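PDB 3CJY: putative thioesterase from Novosphingobium aromaticivorans, which probably hydrolyses acyl-CoA thioesters and binds calcium, though its substrate is not established. Local coordinates for residues Q117-P127 / L240-L248; R165-L176 / A214-M224. All coordinates share one frame; numbering follows the deposited sequence.

Contact 1. Residues Q117-P127 / L240-L248. With GOL (glycerol), chain F.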
# COMPACT_ATOMS: atom_id res chain seq x y z
N GLN A 117 15.86 -11.93 2.86
CA GLN A 117 15.91 -10.48 2.73
C GLN A 117 16.91 -10.08 1.63
O GLN A 117 18.11 -10.37 1.72
CB GLN A 117 16.29 -9.83 4.05
CG GLN A 117 16.35 -8.33 4.01
CD GLN A 117 16.68 -7.71 5.35
OE1 GLN A 117 16.11 -8.10 6.37
NE2 GLN A 117 17.60 -6.76 5.35
N TRP A 118 16.37 -9.38 0.64
CA TRP A 118 17.18 -8.87 -0.51
C TRP A 118 17.61 -7.41 -0.29
O TRP A 118 18.69 -6.99 -0.73
CB TRP A 118 16.35 -8.95 -1.80
CG TRP A 118 16.08 -10.34 -2.26
CD1 TRP A 118 16.83 -11.07 -3.12
CD2 TRP A 118 14.98 -11.19 -1.87
NE1 TRP A 118 16.27 -12.31 -3.32
CE2 TRP A 118 15.11 -12.39 -2.60
CE3 TRP A 118 13.86 -11.02 -1.04
CZ2 TRP A 118 14.22 -13.44 -2.47
CZ3 TRP A 118 12.97 -12.06 -0.91
CH2 TRP A 118 13.14 -13.24 -1.65
N ALA A 119 16.78 -6.68 0.45
CA ALA A 119 17.03 -5.25 0.72
C ALA A 119 18.10 -5.10 1.75
O ALA A 119 18.20 -5.90 2.71
CB ALA A 119 15.76 -4.57 1.20
N LEU A 120 18.94 -4.09 1.54
CA LEU A 120 19.97 -3.71 2.46
C LEU A 120 19.65 -2.36 3.12
O LEU A 120 19.30 -1.37 2.45
CB LEU A 120 21.30 -3.61 1.71
CG LEU A 120 22.61 -3.30 2.42
CD1 LEU A 120 23.02 -4.41 3.41
CD2 LEU A 120 23.74 -3.07 1.38
N ALA A 121 19.83 -2.33 4.44
CA ALA A 121 19.58 -1.14 5.25
C ALA A 121 20.52 0.02 4.86
O ALA A 121 21.70 -0.20 4.51
CB ALA A 121 19.73 -1.46 6.75
N PRO A 122 20.01 1.26 4.91
CA PRO A 122 20.91 2.37 4.59
C PRO A 122 22.00 2.50 5.67
O PRO A 122 21.76 2.16 6.83
CB PRO A 122 19.99 3.60 4.60
CG PRO A 122 18.82 3.20 5.49
CD PRO A 122 18.65 1.73 5.26
N PRO A 123 23.19 2.97 5.29
CA PRO A 123 24.29 3.01 6.24
C PRO A 123 24.30 4.19 7.18
O PRO A 123 25.25 4.94 7.23
CB PRO A 123 25.52 3.04 5.32
CG PRO A 123 25.10 3.72 4.15
CD PRO A 123 23.62 3.36 3.93
N VAL A 124 23.28 4.29 8.00
CA VAL A 124 23.14 5.42 8.93
C VAL A 124 23.94 5.15 10.21
O VAL A 124 24.24 4.01 10.50
CB VAL A 124 21.66 5.67 9.27
CG1 VAL A 124 20.81 5.87 8.02
CG2 VAL A 124 21.06 4.54 10.10
N PRO A 125 24.28 6.18 10.99
CA PRO A 125 24.94 5.93 12.26
C PRO A 125 24.03 5.19 13.20
O PRO A 125 22.84 5.28 13.07
CB PRO A 125 25.22 7.35 12.83
CG PRO A 125 24.95 8.30 11.69
CD PRO A 125 23.92 7.59 10.81
N GLN A 126 24.60 4.44 14.12
CA GLN A 126 23.83 3.76 15.18
C GLN A 126 23.13 4.80 16.08
O GLN A 126 23.54 5.95 16.12
CB GLN A 126 24.73 2.80 15.96
CG GLN A 126 25.05 1.54 15.15
CD GLN A 126 23.91 0.54 15.18
OE1 GLN A 126 23.67 -0.07 16.23
NE2 GLN A 126 23.17 0.39 14.05
N PRO A 127 22.11 4.38 16.83
CA PRO A 127 21.32 5.33 17.61
C PRO A 127 22.09 6.23 18.54
O PRO A 127 21.79 7.43 18.63
CB PRO A 127 20.37 4.44 18.39
CG PRO A 127 20.19 3.25 17.51
CD PRO A 127 21.47 3.04 16.81
N LEU A 240 10.68 -0.03 7.81
CA LEU A 240 10.98 -0.16 9.23
C LEU A 240 11.99 -1.29 9.43
O LEU A 240 11.74 -2.47 9.11
CB LEU A 240 9.71 -0.42 10.03
CG LEU A 240 8.61 0.65 9.90
CD1 LEU A 240 7.37 0.22 10.71
CD2 LEU A 240 9.12 2.01 10.39
N TRP A 241 13.16 -0.89 9.93
CA TRP A 241 14.22 -1.82 10.23
C TRP A 241 14.49 -1.91 11.72
O TRP A 241 14.24 -0.94 12.49
CB TRP A 241 15.54 -1.37 9.58
CG TRP A 241 15.48 -0.86 8.19
CD1 TRP A 241 15.17 0.43 7.79
CD2 TRP A 241 15.84 -1.57 6.98
NE1 TRP A 241 15.27 0.54 6.43
CE2 TRP A 241 15.68 -0.67 5.91
CE3 TRP A 241 16.23 -2.90 6.70
CZ2 TRP A 241 15.92 -1.04 4.59
CZ3 TRP A 241 16.48 -3.25 5.36
CH2 TRP A 241 16.30 -2.34 4.34
N ASP A 242 15.07 -3.03 12.17
CA ASP A 242 15.58 -3.07 13.54
C ASP A 242 16.94 -2.38 13.61
O ASP A 242 17.39 -1.77 12.64
CB ASP A 242 15.62 -4.47 14.17
CG ASP A 242 16.63 -5.40 13.57
OD1 ASP A 242 17.40 -4.98 12.69
OD2 ASP A 242 16.63 -6.57 14.03
N GLN A 243 17.63 -2.51 14.73
CA GLN A 243 18.90 -1.79 14.87
C GLN A 243 20.08 -2.48 14.15
O GLN A 243 21.16 -1.93 13.98
CB GLN A 243 19.23 -1.58 16.37
CG GLN A 243 20.42 -0.67 16.63
CD GLN A 243 20.74 -0.49 18.11
OE1 GLN A 243 19.90 -0.69 18.96
NE2 GLN A 243 21.99 -0.11 18.41
N SER A 244 19.82 -3.69 13.69
CA SER A 244 20.83 -4.54 13.08
C SER A 244 20.69 -4.77 11.60
O SER A 244 21.32 -5.68 11.07
CB SER A 244 20.82 -5.90 13.78
OG SER A 244 21.03 -5.72 15.17
N GLY A 245 19.82 -4.02 10.95
CA GLY A 245 19.66 -4.11 9.53
C GLY A 245 18.63 -5.10 9.03
O GLY A 245 18.55 -5.32 7.81
N ARG A 246 17.80 -5.63 9.93
CA ARG A 246 16.74 -6.57 9.50
C ARG A 246 15.51 -5.78 9.20
O ARG A 246 15.12 -4.89 9.98
CB ARG A 246 16.48 -7.63 10.54
CG ARG A 246 15.34 -8.61 10.13
CD ARG A 246 15.23 -9.87 11.02
NE ARG A 246 14.99 -9.58 12.42
CZ ARG A 246 13.80 -9.58 13.02
NH1 ARG A 246 12.72 -9.83 12.33
NH2 ARG A 246 13.71 -9.28 14.32
N LEU A 247 14.91 -6.08 8.04
CA LEU A 247 13.70 -5.43 7.61
C LEU A 247 12.49 -6.10 8.30
O LEU A 247 12.30 -7.31 8.22
CB LEU A 247 13.59 -5.48 6.09
CG LEU A 247 12.45 -4.73 5.41
CD1 LEU A 247 12.81 -4.46 3.92
CD2 LEU A 247 11.12 -5.40 5.53
N LEU A 248 11.77 -5.29 9.04
CA LEU A 248 10.59 -5.74 9.80
C LEU A 248 9.31 -5.55 9.02
O LEU A 248 8.41 -6.43 8.95
CB LEU A 248 10.55 -4.99 11.15
CG LEU A 248 11.79 -5.08 12.00
CD1 LEU A 248 11.57 -4.27 13.31
CD2 LEU A 248 12.20 -6.54 12.28
C1 GOL F . 21.46 1.02 9.56
O1 GOL F . 22.82 0.78 9.25
C2 GOL F . 20.95 -0.07 10.48
O2 GOL F . 21.70 -1.24 10.24
C3 GOL F . 19.46 -0.29 10.19
O3 GOL F . 19.00 -1.38 10.93
O HOH W 1 13.57 -9.23 6.44
O HOH W 2 20.38 -4.68 5.97
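Trp-241, Gln-243 and Gln-117 bury the most surface where 117-127, in the loop between strands 116-117 and 149-153, crosses the turn joining strands 233-241 and 247-256 of the C-terminal hotdog domain. The turn is a type I beta turn from Asp-242 to Gly-245, with the carboxylate of Asp-242 folded back into an Asx turn. Trp-241 receives the loop backbone on one ring face: Ala-121 CA stands 3.6 Å from the centroid of the six-membered ring, 12° off the normal, a close CH-pi contact. Pro-122 CD comes in obliquely beside it, 3.8 Å from Trp-241 NE1, while Leu-247 CG backs the opposite face. Trp-241 NE1 donates to Asp-223 OD2 of strand 220-230.

Gln-117 reaches the turn with an extended side chain, CG anti to the backbone N (chi1 -179°), and its amide engages three backbone groups, two of them across the contact. NE2 donates to Gly-245 O at 3.0 Å within both the amide and carbonyl planes, and also to Ala-119 O of its own segment; OE1 takes the N-H of Leu-247 at 2.9 Å from above its carbonyl plane. These bonds fix the amide's rotation. A glycerol, probably from the crystallisation liquor, sits between loop and turn. At the far end two glutamines pair: Gln-243 NE2 donates to Gln-126 OE1 at 2.8 Å, and Gln-126 NE2 returns a bond to the backbone O of Gln-243 at 3.1 Å.

Contact 2. Residues R165-L176 / A214-M224; sequences RLWLRRKDGAPL and AAAPGWCLCDM
A chi1 of -176° turns Arg-169 CG away from its own N, and a bend at chi3 (60°) then lays the chain over the indole of Trp-219, whose own chi1 of -69° sets CG beside the backbone N. The contact runs the length of the arginine: CB stands 3.6 Å from the centroid of the six-membered ring, a CH-pi contact, and the guanidinium follows over the ring with the two planes 25° apart. NH1 and NE1, both donors, merely pass each other, and the charge is answered by a salt bridge from NH2 to Glu-150 of the neighbouring strand 149-153. Trp-167 CB approaches the same ring obliquely, 3.7 Å from Trp-219 CE3.

Beneath these groups strands 163-170 and 220-230 run antiparallel, adjacent members of the curved hotdog sheet of the C-terminal domain. Leu-166 with Cys-222 and Leu-168 with Cys-220 are the hydrogen-bonded pairs, the shortest bond being Cys-222 N to Leu-166 O at 2.7 Å. Leu-168 and Cys-220 point to the face covered by helix 178-185 and touch its Phe-184, part of the helical segment that a hotdog sheet wraps; Leu-176 joins them, placing CD2 3.9 Å from Cys-220 CB. Trp-167 lies on the reverse face, where Leu-221 CB and CD1 cover its ring, and its NE1 bonds to Pro-125 O of the loop 117-127. Farther along this face Arg-165 and Asp-223 lie side by side and point the same way. Arg-165 NE donates to Asp-223 OD1 at 2.9 Å, nearly straight at 172°, from above the carboxylate plane, while a water spans Arg-165 NH2 and Asp-223 OD2.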
# COMPACT_ATOMS: atom_id res chain seq x y z
N ARG A 165 15.06 9.98 7.66
CA ARG A 165 15.47 8.78 8.40
C ARG A 165 15.61 9.09 9.88
O ARG A 165 16.38 9.95 10.28
CB ARG A 165 16.75 8.20 7.84
CG ARG A 165 16.64 7.76 6.43
CD ARG A 165 17.94 7.44 5.75
NE ARG A 165 17.68 6.67 4.55
CZ ARG A 165 18.41 6.70 3.46
NH1 ARG A 165 19.45 7.52 3.40
NH2 ARG A 165 18.09 5.93 2.44
N LEU A 166 14.73 8.47 10.66
CA LEU A 166 14.68 8.66 12.11
C LEU A 166 14.87 7.33 12.86
O LEU A 166 14.37 6.29 12.43
CB LEU A 166 13.28 9.20 12.47
CG LEU A 166 12.85 10.48 11.79
CD1 LEU A 166 11.39 10.77 12.25
CD2 LEU A 166 13.72 11.60 12.20
N TRP A 167 15.58 7.39 13.98
CA TRP A 167 15.60 6.30 14.93
C TRP A 167 14.44 6.58 15.90
O TRP A 167 14.32 7.67 16.50
CB TRP A 167 16.92 6.20 15.71
CG TRP A 167 18.06 5.63 14.97
CD1 TRP A 167 19.16 6.30 14.55
CD2 TRP A 167 18.23 4.28 14.57
NE1 TRP A 167 20.03 5.44 13.94
CE2 TRP A 167 19.47 4.19 13.90
CE3 TRP A 167 17.48 3.13 14.70
CZ2 TRP A 167 19.98 2.98 13.40
CZ3 TRP A 167 17.97 1.93 14.19
CH2 TRP A 167 19.20 1.87 13.56
N LEU A 168 13.61 5.57 16.09
CA LEU A 168 12.45 5.66 16.98
C LEU A 168 12.47 4.57 18.03
O LEU A 168 12.81 3.45 17.75
CB LEU A 168 11.13 5.50 16.20
CG LEU A 168 10.92 6.48 15.05
CD1 LEU A 168 9.61 6.06 14.30
CD2 LEU A 168 10.90 7.93 15.51
N ARG A 169 12.11 4.93 19.25
CA ARG A 169 12.07 3.95 20.32
C ARG A 169 10.95 4.30 21.28
O ARG A 169 10.88 5.45 21.77
CB ARG A 169 13.39 3.90 21.07
CG ARG A 169 13.34 2.79 22.14
CD ARG A 169 14.65 2.60 22.85
NE ARG A 169 15.13 3.77 23.58
CZ ARG A 169 16.33 3.78 24.18
NH1 ARG A 169 17.10 2.70 24.13
NH2 ARG A 169 16.78 4.86 24.82
N ARG A 170 10.08 3.33 21.52
CA ARG A 170 9.01 3.49 22.53
C ARG A 170 9.62 3.58 23.92
O ARG A 170 10.40 2.70 24.35
CB ARG A 170 7.99 2.36 22.49
CG ARG A 170 7.05 2.48 21.32
CD ARG A 170 6.18 1.34 21.16
NE ARG A 170 5.30 1.23 22.29
CZ ARG A 170 4.14 0.59 22.23
NH1 ARG A 170 3.73 0.06 21.08
NH2 ARG A 170 3.37 0.52 23.30
N LYS A 171 9.26 4.64 24.62
CA LYS A 171 9.76 4.83 25.98
C LYS A 171 9.22 3.76 26.93
O LYS A 171 9.80 3.53 27.99
CB LYS A 171 9.44 6.25 26.49
CG LYS A 171 10.28 7.36 25.76
CD LYS A 171 9.92 8.77 26.24
CE LYS A 171 10.44 9.84 25.31
NZ LYS A 171 10.11 11.21 25.87
N ASP A 172 8.11 3.15 26.57
CA ASP A 172 7.49 2.13 27.42
C ASP A 172 8.09 0.73 27.24
O ASP A 172 7.65 -0.24 27.87
CB ASP A 172 5.97 2.12 27.26
CG ASP A 172 5.52 1.65 25.91
OD1 ASP A 172 6.36 1.22 25.08
OD2 ASP A 172 4.30 1.73 25.68
N GLY A 173 9.11 0.64 26.40
CA GLY A 173 9.87 -0.60 26.18
C GLY A 173 9.13 -1.76 25.53
O GLY A 173 9.60 -2.91 25.62
N ALA A 174 7.98 -1.49 24.91
CA ALA A 174 7.23 -2.54 24.23
C ALA A 174 8.04 -3.16 23.09
O ALA A 174 8.89 -2.51 22.50
CB ALA A 174 5.89 -2.03 23.67
N PRO A 175 7.79 -4.44 22.78
CA PRO A 175 8.51 -4.99 21.63
C PRO A 175 8.05 -4.36 20.32
O PRO A 175 7.00 -3.71 20.24
CB PRO A 175 8.10 -6.45 21.61
CG PRO A 175 6.78 -6.45 22.18
CD PRO A 175 6.77 -5.38 23.28
N LEU A 176 8.87 -4.58 19.31
CA LEU A 176 8.64 -4.11 17.95
C LEU A 176 7.71 -5.10 17.26
O LEU A 176 8.05 -5.81 16.34
CB LEU A 176 9.93 -3.92 17.21
CG LEU A 176 10.68 -2.68 17.69
CD1 LEU A 176 12.08 -2.74 17.07
CD2 LEU A 176 9.98 -1.40 17.32
N ALA A 214 8.80 -9.45 13.27
CA ALA A 214 8.75 -8.59 14.44
C ALA A 214 10.09 -8.65 15.09
O ALA A 214 10.98 -9.42 14.69
CB ALA A 214 7.69 -9.04 15.40
N ALA A 215 10.22 -7.88 16.14
CA ALA A 215 11.48 -7.86 16.88
C ALA A 215 11.23 -7.57 18.33
O ALA A 215 10.14 -7.11 18.74
CB ALA A 215 12.41 -6.76 16.29
N ALA A 216 12.24 -7.87 19.12
CA ALA A 216 12.25 -7.60 20.55
C ALA A 216 12.29 -6.07 20.73
O ALA A 216 12.54 -5.31 19.79
CB ALA A 216 13.51 -8.25 21.18
N PRO A 217 12.07 -5.59 21.97
CA PRO A 217 12.17 -4.14 22.21
C PRO A 217 13.50 -3.54 21.78
O PRO A 217 14.56 -4.16 21.88
CB PRO A 217 11.97 -4.01 23.74
CG PRO A 217 11.26 -5.29 24.14
CD PRO A 217 11.76 -6.33 23.18
N GLY A 218 13.40 -2.31 21.28
CA GLY A 218 14.55 -1.56 20.87
C GLY A 218 14.27 -0.48 19.86
O GLY A 218 13.15 -0.08 19.65
N TRP A 219 15.37 -0.01 19.30
CA TRP A 219 15.35 1.02 18.28
C TRP A 219 14.86 0.49 16.95
O TRP A 219 15.13 -0.65 16.57
CB TRP A 219 16.74 1.59 18.07
CG TRP A 219 17.23 2.41 19.21
CD1 TRP A 219 18.12 2.04 20.16
CD2 TRP A 219 16.84 3.75 19.51
NE1 TRP A 219 18.31 3.09 21.07
CE2 TRP A 219 17.52 4.14 20.68
CE3 TRP A 219 15.96 4.67 18.90
CZ2 TRP A 219 17.39 5.42 21.23
CZ3 TRP A 219 15.79 5.90 19.47
CH2 TRP A 219 16.51 6.28 20.62
N CYS A 220 14.12 1.34 16.29
CA CYS A 220 13.61 1.05 14.95
C CYS A 220 14.08 2.17 14.00
O CYS A 220 13.92 3.36 14.33
CB CYS A 220 12.10 0.96 15.01
SG CYS A 220 11.32 0.78 13.36
N LEU A 221 14.72 1.80 12.89
CA LEU A 221 15.06 2.78 11.86
C LEU A 221 13.80 2.95 11.00
O LEU A 221 13.36 2.02 10.31
CB LEU A 221 16.23 2.33 11.01
CG LEU A 221 16.63 3.38 9.98
CD1 LEU A 221 17.02 4.73 10.62
CD2 LEU A 221 17.74 2.81 9.11
N CYS A 222 13.29 4.19 11.03
CA CYS A 222 12.08 4.62 10.32
C CYS A 222 12.62 5.38 9.09
O CYS A 222 13.03 6.54 9.14
CB CYS A 222 11.20 5.48 11.22
SG CYS A 222 9.78 6.17 10.37
N ASP A 223 12.64 4.65 7.98
CA ASP A 223 13.30 5.07 6.74
C ASP A 223 12.28 5.42 5.66
O ASP A 223 11.74 4.53 5.02
CB ASP A 223 14.17 3.83 6.37
CG ASP A 223 15.03 4.01 5.14
OD1 ASP A 223 15.20 5.14 4.67
OD2 ASP A 223 15.55 2.96 4.67
N MSE A 224 12.07 6.72 5.49
CA MSE A 224 11.00 7.31 4.71
C MSE A 224 11.39 8.10 3.51
O MSE A 224 12.45 8.74 3.44
CB MSE A 224 10.18 8.27 5.63
CG MSE A 224 9.59 7.61 6.85
SE MSE A 224 8.59 8.67 8.06
CE MSE A 224 10.10 9.57 8.85
O HOH W 3 16.81 3.26 2.48
O HOH W 4 10.57 0.84 20.17

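How the contacts relate
Contacts 1 and 2 illustrate how a loop can pack on a turn and on the neighbouring strands of one sheet: 165-176 / 214-224 is nested in sequence within the span closed by 117-127 / 240-248, and their centres lie 11 Å apart. Strands 220-230 and 233-241 join them directly, through a probable hydrogen bond from Leu-221 N to Trp-241 O (2.8 Å). A second link probably runs from Arg-246 NH2 to Ala-214 O, also 2.8 Å. Pro-122 CG packs 3.4 Å from Asp-223 OD2, the oxygen that also accepts from the Trp-241 indole, so one carboxylate serves both contacts. Both lie away from the calcium site of Asp-14 and Thr-51.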